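Local coordinates for protein MlnE (Bacillus amyloliquefaciens subsp. plantarum, PDB 5D2E) that binds NADP in the N-terminal B-type ketoreductase part of a macrolactin assembly-line protein, and probably reduces keto groups of the growing polyketide, at residues A[268-279]-A[293-304]. Residues are numbered along the deposited sequence; the frame is centred on the assembly and turned at random.
Sequences FSVKKNGVYLIT and LAKQAEVKLILT
Val270 drops as a bump into a hollow walled by Leu293, Gln296, Ala297 and Val299, where the chain passes from helix 284-296 toward strand 300-304. Its CG1 meets Leu293 CD2 at 4.0 Å and lies against one face of the Tyr276 ring, offset toward the rim, while CG2 is pushed in beside the Gln296 side chain and the Leu293 carbonyl. Gln296 grips the same residue: its extended chain brings OE1 to Val270 N at 3.0 Å, in a nearly straight bond (165° at the hydrogen), although the donor is tilted from the amide carbonyl plane.

Tyr276 closes the hollow from the strand side. With CG anti to its own carbonyl carbon (chi1 -52°), the ring runs back past Val299, whose CG1 touches CE2 at 3.6 Å, and its OH accepts the N-H of Lys271 at 3.0 Å. That bond ties the start of the turn 271-274 to the ring's hydroxyl end. The ring of Phe402 meets that of Tyr276 with the two planes nearly parallel.

Beyond the turn, strands 275-279 and 300-304 run parallel, stitched by a backbone ladder from Lys300 N to Gly274 O through Thr304 N to Ile278 O. On the face carrying Val275, Ile302 CD1 packs against Val275 CG1 at 3.7 Å, and Leu277 CD1 rests against Ile302 CG2 and Thr304 OG1; Phe351 of helix 337-351 covers Val275 and Ile302. At the exposed end, a water joins Asn273 O to Lys300 NZ.

Strand 275-279, helix 284-296 and strand 300-304 form the first right-handed beta-alpha-beta crossover of the NADP-binding Rossmann fold in the KR domain, with Thr304 lying close to the bound NADP.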
loop_
_atom_site.group_PDB
_atom_site.type_symbol
_atom_site.label_atom_id
_atom_site.label_comp_id
_atom_site.label_asym_id
_atom_site.label_seq_id
_atom_site.Cartn_x
_atom_site.Cartn_y
_atom_site.Cartn_z
ATOM N N PHE A 268 -15.386 -20.975 1.874
ATOM C CA PHE A 268 -15.027 -20.650 0.486
ATOM C C PHE A 268 -14.574 -21.817 -0.404
ATOM O O PHE A 268 -13.763 -22.658 -0.011
ATOM C CB PHE A 268 -13.860 -19.615 0.503
ATOM C CG PHE A 268 -13.300 -19.323 -0.867
ATOM C CD1 PHE A 268 -13.933 -18.437 -1.704
ATOM C CD2 PHE A 268 -12.181 -19.994 -1.327
ATOM C CE1 PHE A 268 -13.437 -18.196 -2.977
ATOM C CE2 PHE A 268 -11.690 -19.764 -2.607
ATOM C CZ PHE A 268 -12.319 -18.871 -3.428
ATOM N N SER A 269 -15.037 -21.800 -1.640
ATOM C CA SER A 269 -14.567 -22.734 -2.652
ATOM C C SER A 269 -14.763 -22.156 -4.021
ATOM O O SER A 269 -15.740 -21.433 -4.284
ATOM C CB SER A 269 -15.338 -24.057 -2.643
ATOM O OG SER A 269 -14.705 -24.941 -3.582
ATOM N N VAL A 270 -13.822 -22.468 -4.909
ATOM C CA VAL A 270 -14.052 -22.235 -6.322
ATOM C C VAL A 270 -15.115 -23.240 -6.780
ATOM O O VAL A 270 -15.399 -24.193 -6.070
ATOM C CB VAL A 270 -12.753 -22.356 -7.134
ATOM C CG1 VAL A 270 -11.925 -21.091 -6.921
ATOM C CG2 VAL A 270 -12.002 -23.610 -6.741
ATOM N N LYS A 271 -15.696 -22.956 -7.938
ATOM C CA LYS A 271 -16.855 -23.652 -8.454
ATOM C C LYS A 271 -16.437 -24.508 -9.627
ATOM O O LYS A 271 -15.615 -24.096 -10.464
ATOM C CB LYS A 271 -17.881 -22.680 -9.089
ATOM C CG LYS A 271 -18.414 -21.519 -8.298
ATOM C CD LYS A 271 -18.933 -20.468 -9.329
ATOM C CE LYS A 271 -20.028 -19.534 -8.796
ATOM N NZ LYS A 271 -19.964 -19.278 -7.319
ATOM N N LYS A 272 -17.124 -25.635 -9.773
ATOM C CA LYS A 272 -16.992 -26.444 -10.949
ATOM C C LYS A 272 -17.236 -25.614 -12.201
ATOM O O LYS A 272 -18.167 -24.825 -12.257
ATOM C CB LYS A 272 -17.993 -27.596 -10.880
ATOM C CG LYS A 272 -17.980 -28.412 -12.153
ATOM C CD LYS A 272 -18.610 -29.790 -11.947
ATOM C CE LYS A 272 -19.054 -30.358 -13.284
ATOM N NZ LYS A 272 -18.414 -31.675 -13.527
ATOM N N ASN A 273 -16.318 -25.744 -13.165
ATOM C CA ASN A 273 -16.274 -24.962 -14.383
ATOM C C ASN A 273 -15.988 -23.441 -14.212
ATOM O O ASN A 273 -16.126 -22.682 -15.188
ATOM C CB ASN A 273 -17.523 -25.181 -15.213
ATOM C CG ASN A 273 -17.645 -26.646 -15.650
ATOM O OD1 ASN A 273 -16.693 -27.444 -15.485
ATOM N ND2 ASN A 273 -18.806 -27.015 -16.168
ATOM N N GLY A 274 -15.673 -23.020 -12.996
ATOM C CA GLY A 274 -15.282 -21.611 -12.776
ATOM C C GLY A 274 -13.976 -21.288 -13.549
ATOM O O GLY A 274 -13.147 -22.188 -13.758
ATOM N N VAL A 275 -13.846 -20.051 -14.033
ATOM C CA VAL A 275 -12.683 -19.582 -14.742
ATOM C C VAL A 275 -11.959 -18.573 -13.853
ATOM O O VAL A 275 -12.588 -17.584 -13.424
ATOM C CB VAL A 275 -13.091 -18.898 -16.031
ATOM C CG1 VAL A 275 -11.894 -18.554 -16.849
ATOM C CG2 VAL A 275 -14.057 -19.775 -16.832
ATOM N N TYR A 276 -10.679 -18.870 -13.532
ATOM C CA TYR A 276 -9.841 -18.081 -12.606
ATOM C C TYR A 276 -8.515 -17.619 -13.189
ATOM O O TYR A 276 -7.839 -18.352 -13.895
ATOM C CB TYR A 276 -9.642 -18.842 -11.295
ATOM C CG TYR A 276 -11.020 -19.277 -10.753
ATOM C CD1 TYR A 276 -11.815 -18.409 -10.029
ATOM C CD2 TYR A 276 -11.530 -20.552 -11.030
ATOM C CE1 TYR A 276 -13.048 -18.806 -9.581
ATOM C CE2 TYR A 276 -12.762 -20.958 -10.575
ATOM C CZ TYR A 276 -13.533 -20.077 -9.876
ATOM O OH TYR A 276 -14.789 -20.472 -9.442
ATOM N N LEU A 277 -8.183 -16.355 -12.958
ATOM C CA LEU A 277 -6.918 -15.758 -13.418
ATOM C C LEU A 277 -6.025 -15.582 -12.235
ATOM O O LEU A 277 -6.430 -15.012 -11.246
ATOM C CB LEU A 277 -7.173 -14.407 -14.033
ATOM C CG LEU A 277 -5.990 -13.479 -14.373
ATOM C CD1 LEU A 277 -5.075 -14.187 -15.366
ATOM C CD2 LEU A 277 -6.519 -12.186 -14.961
ATOM N N ILE A 278 -4.792 -16.057 -12.343
ATOM C CA ILE A 278 -3.798 -15.814 -11.345
ATOM C C ILE A 278 -2.669 -15.101 -12.010
ATOM O O ILE A 278 -1.935 -15.674 -12.848
ATOM C CB ILE A 278 -3.297 -17.101 -10.740
ATOM C CG1 ILE A 278 -4.487 -17.931 -10.270
ATOM C CG2 ILE A 278 -2.388 -16.849 -9.564
ATOM C CD1 ILE A 278 -4.118 -19.233 -9.571
ATOM N N THR A 279 -2.501 -13.848 -11.625
ATOM C CA THR A 279 -1.367 -13.079 -12.103
ATOM C C THR A 279 -0.150 -13.454 -11.270
ATOM O O THR A 279 -0.268 -13.837 -10.070
ATOM C CB THR A 279 -1.593 -11.542 -12.005
ATOM O OG1 THR A 279 -1.608 -11.140 -10.644
ATOM C CG2 THR A 279 -2.827 -11.109 -12.780
ATOM N N LEU A 293 -6.348 -24.363 -5.752
ATOM C CA LEU A 293 -7.662 -24.148 -6.413
ATOM C C LEU A 293 -8.059 -25.331 -7.338
ATOM O O LEU A 293 -9.228 -25.695 -7.450
ATOM C CB LEU A 293 -7.646 -22.908 -7.249
ATOM C CG LEU A 293 -7.493 -21.544 -6.514
ATOM C CD1 LEU A 293 -7.859 -20.404 -7.463
ATOM C CD2 LEU A 293 -8.338 -21.513 -5.251
ATOM N N ALA A 294 -7.081 -25.882 -8.031
ATOM C CA ALA A 294 -7.295 -27.081 -8.861
ATOM C C ALA A 294 -7.777 -28.280 -8.035
ATOM O O ALA A 294 -8.568 -29.065 -8.522
ATOM C CB ALA A 294 -6.016 -27.429 -9.591
ATOM N N LYS A 295 -7.358 -28.378 -6.774
ATOM C CA LYS A 295 -7.813 -29.424 -5.932
ATOM C C LYS A 295 -9.224 -29.237 -5.381
ATOM O O LYS A 295 -9.849 -30.195 -4.988
ATOM C CB LYS A 295 -6.849 -29.577 -4.815
ATOM C CG LYS A 295 -5.512 -30.034 -5.319
ATOM C CD LYS A 295 -4.613 -30.223 -4.120
ATOM C CE LYS A 295 -3.179 -30.202 -4.550
ATOM N NZ LYS A 295 -2.396 -30.264 -3.310
ATOM N N GLN A 296 -9.744 -28.022 -5.394
ATOM C CA GLN A 296 -11.095 -27.782 -4.888
ATOM C C GLN A 296 -12.168 -28.173 -5.878
ATOM O O GLN A 296 -13.268 -28.480 -5.495
ATOM C CB GLN A 296 -11.280 -26.287 -4.530
ATOM C CG GLN A 296 -10.622 -25.901 -3.221
ATOM C CD GLN A 296 -10.958 -24.452 -2.757
ATOM O OE1 GLN A 296 -11.450 -23.621 -3.520
ATOM N NE2 GLN A 296 -10.685 -24.169 -1.497
ATOM N N ALA A 297 -11.893 -28.111 -7.159
ATOM C CA ALA A 297 -12.943 -28.326 -8.115
ATOM C C ALA A 297 -12.310 -28.387 -9.458
ATOM O O ALA A 297 -11.153 -28.002 -9.620
ATOM C CB ALA A 297 -13.967 -27.198 -8.058
ATOM N N GLU A 298 -13.059 -28.871 -10.432
ATOM C CA GLU A 298 -12.602 -28.891 -11.804
ATOM C C GLU A 298 -12.776 -27.550 -12.424
ATOM O O GLU A 298 -13.868 -27.183 -12.912
ATOM C CB GLU A 298 -13.331 -29.957 -12.626
ATOM C CG GLU A 298 -12.967 -31.374 -12.195
ATOM C CD GLU A 298 -13.799 -32.442 -12.928
ATOM O OE1 GLU A 298 -14.583 -32.096 -13.853
ATOM O OE2 GLU A 298 -13.655 -33.630 -12.573
ATOM N N VAL A 299 -11.689 -26.782 -12.388
ATOM C CA VAL A 299 -11.724 -25.429 -12.891
ATOM C C VAL A 299 -10.931 -25.215 -14.127
ATOM O O VAL A 299 -10.219 -26.114 -14.587
ATOM C CB VAL A 299 -11.213 -24.450 -11.821
ATOM C CG1 VAL A 299 -12.093 -24.546 -10.591
ATOM C CG2 VAL A 299 -9.775 -24.721 -11.400
ATOM N N LYS A 300 -11.078 -24.016 -14.678
ATOM C CA LYS A 300 -10.216 -23.492 -15.715
ATOM C C LYS A 300 -9.301 -22.400 -15.137
ATOM O O LYS A 300 -9.807 -21.431 -14.559
ATOM C CB LYS A 300 -11.042 -22.844 -16.814
ATOM C CG LYS A 300 -12.260 -23.717 -17.153
ATOM C CD LYS A 300 -12.051 -24.486 -18.419
ATOM C CE LYS A 300 -13.411 -24.665 -19.111
ATOM N NZ LYS A 300 -14.232 -25.501 -18.204
ATOM N N LEU A 301 -7.977 -22.575 -15.259
ATOM C CA LEU A 301 -7.022 -21.615 -14.696
ATOM C C LEU A 301 -6.227 -20.928 -15.772
ATOM O O LEU A 301 -5.700 -21.600 -16.674
ATOM C CB LEU A 301 -6.074 -22.372 -13.804
ATOM C CG LEU A 301 -6.703 -22.953 -12.570
ATOM C CD1 LEU A 301 -5.786 -23.874 -11.776
ATOM C CD2 LEU A 301 -7.213 -21.868 -11.688
ATOM N N ILE A 302 -6.075 -19.606 -15.693
ATOM C CA ILE A 302 -5.138 -18.886 -16.586
ATOM C C ILE A 302 -4.056 -18.279 -15.731
ATOM O O ILE A 302 -4.370 -17.582 -14.775
ATOM C CB ILE A 302 -5.839 -17.802 -17.335
ATOM C CG1 ILE A 302 -6.963 -18.391 -18.179
ATOM C CG2 ILE A 302 -4.846 -16.998 -18.185
ATOM C CD1 ILE A 302 -8.287 -18.501 -17.464
ATOM N N LEU A 303 -2.809 -18.708 -15.936
ATOM C CA LEU A 303 -1.638 -18.217 -15.158
ATOM C C LEU A 303 -0.989 -17.214 -16.058
ATOM O O LEU A 303 -0.850 -17.482 -17.278
ATOM C CB LEU A 303 -0.644 -19.352 -14.919
ATOM C CG LEU A 303 -1.123 -20.670 -14.278
ATOM C CD1 LEU A 303 -0.004 -21.623 -13.896
ATOM C CD2 LEU A 303 -1.987 -20.388 -13.058
ATOM N N THR A 304 -0.654 -16.027 -15.505
ATOM C CA THR A 304 -0.062 -14.967 -16.285
ATOM C C THR A 304 1.188 -14.477 -15.605
ATOM O O THR A 304 1.268 -14.390 -14.379
ATOM C CB THR A 304 -1.062 -13.817 -16.588
ATOM O OG1 THR A 304 -2.191 -14.357 -17.267
ATOM C CG2 THR A 304 -0.479 -12.885 -17.507
HETATM O O HOH W 1 -16.114 -23.188 -17.888
#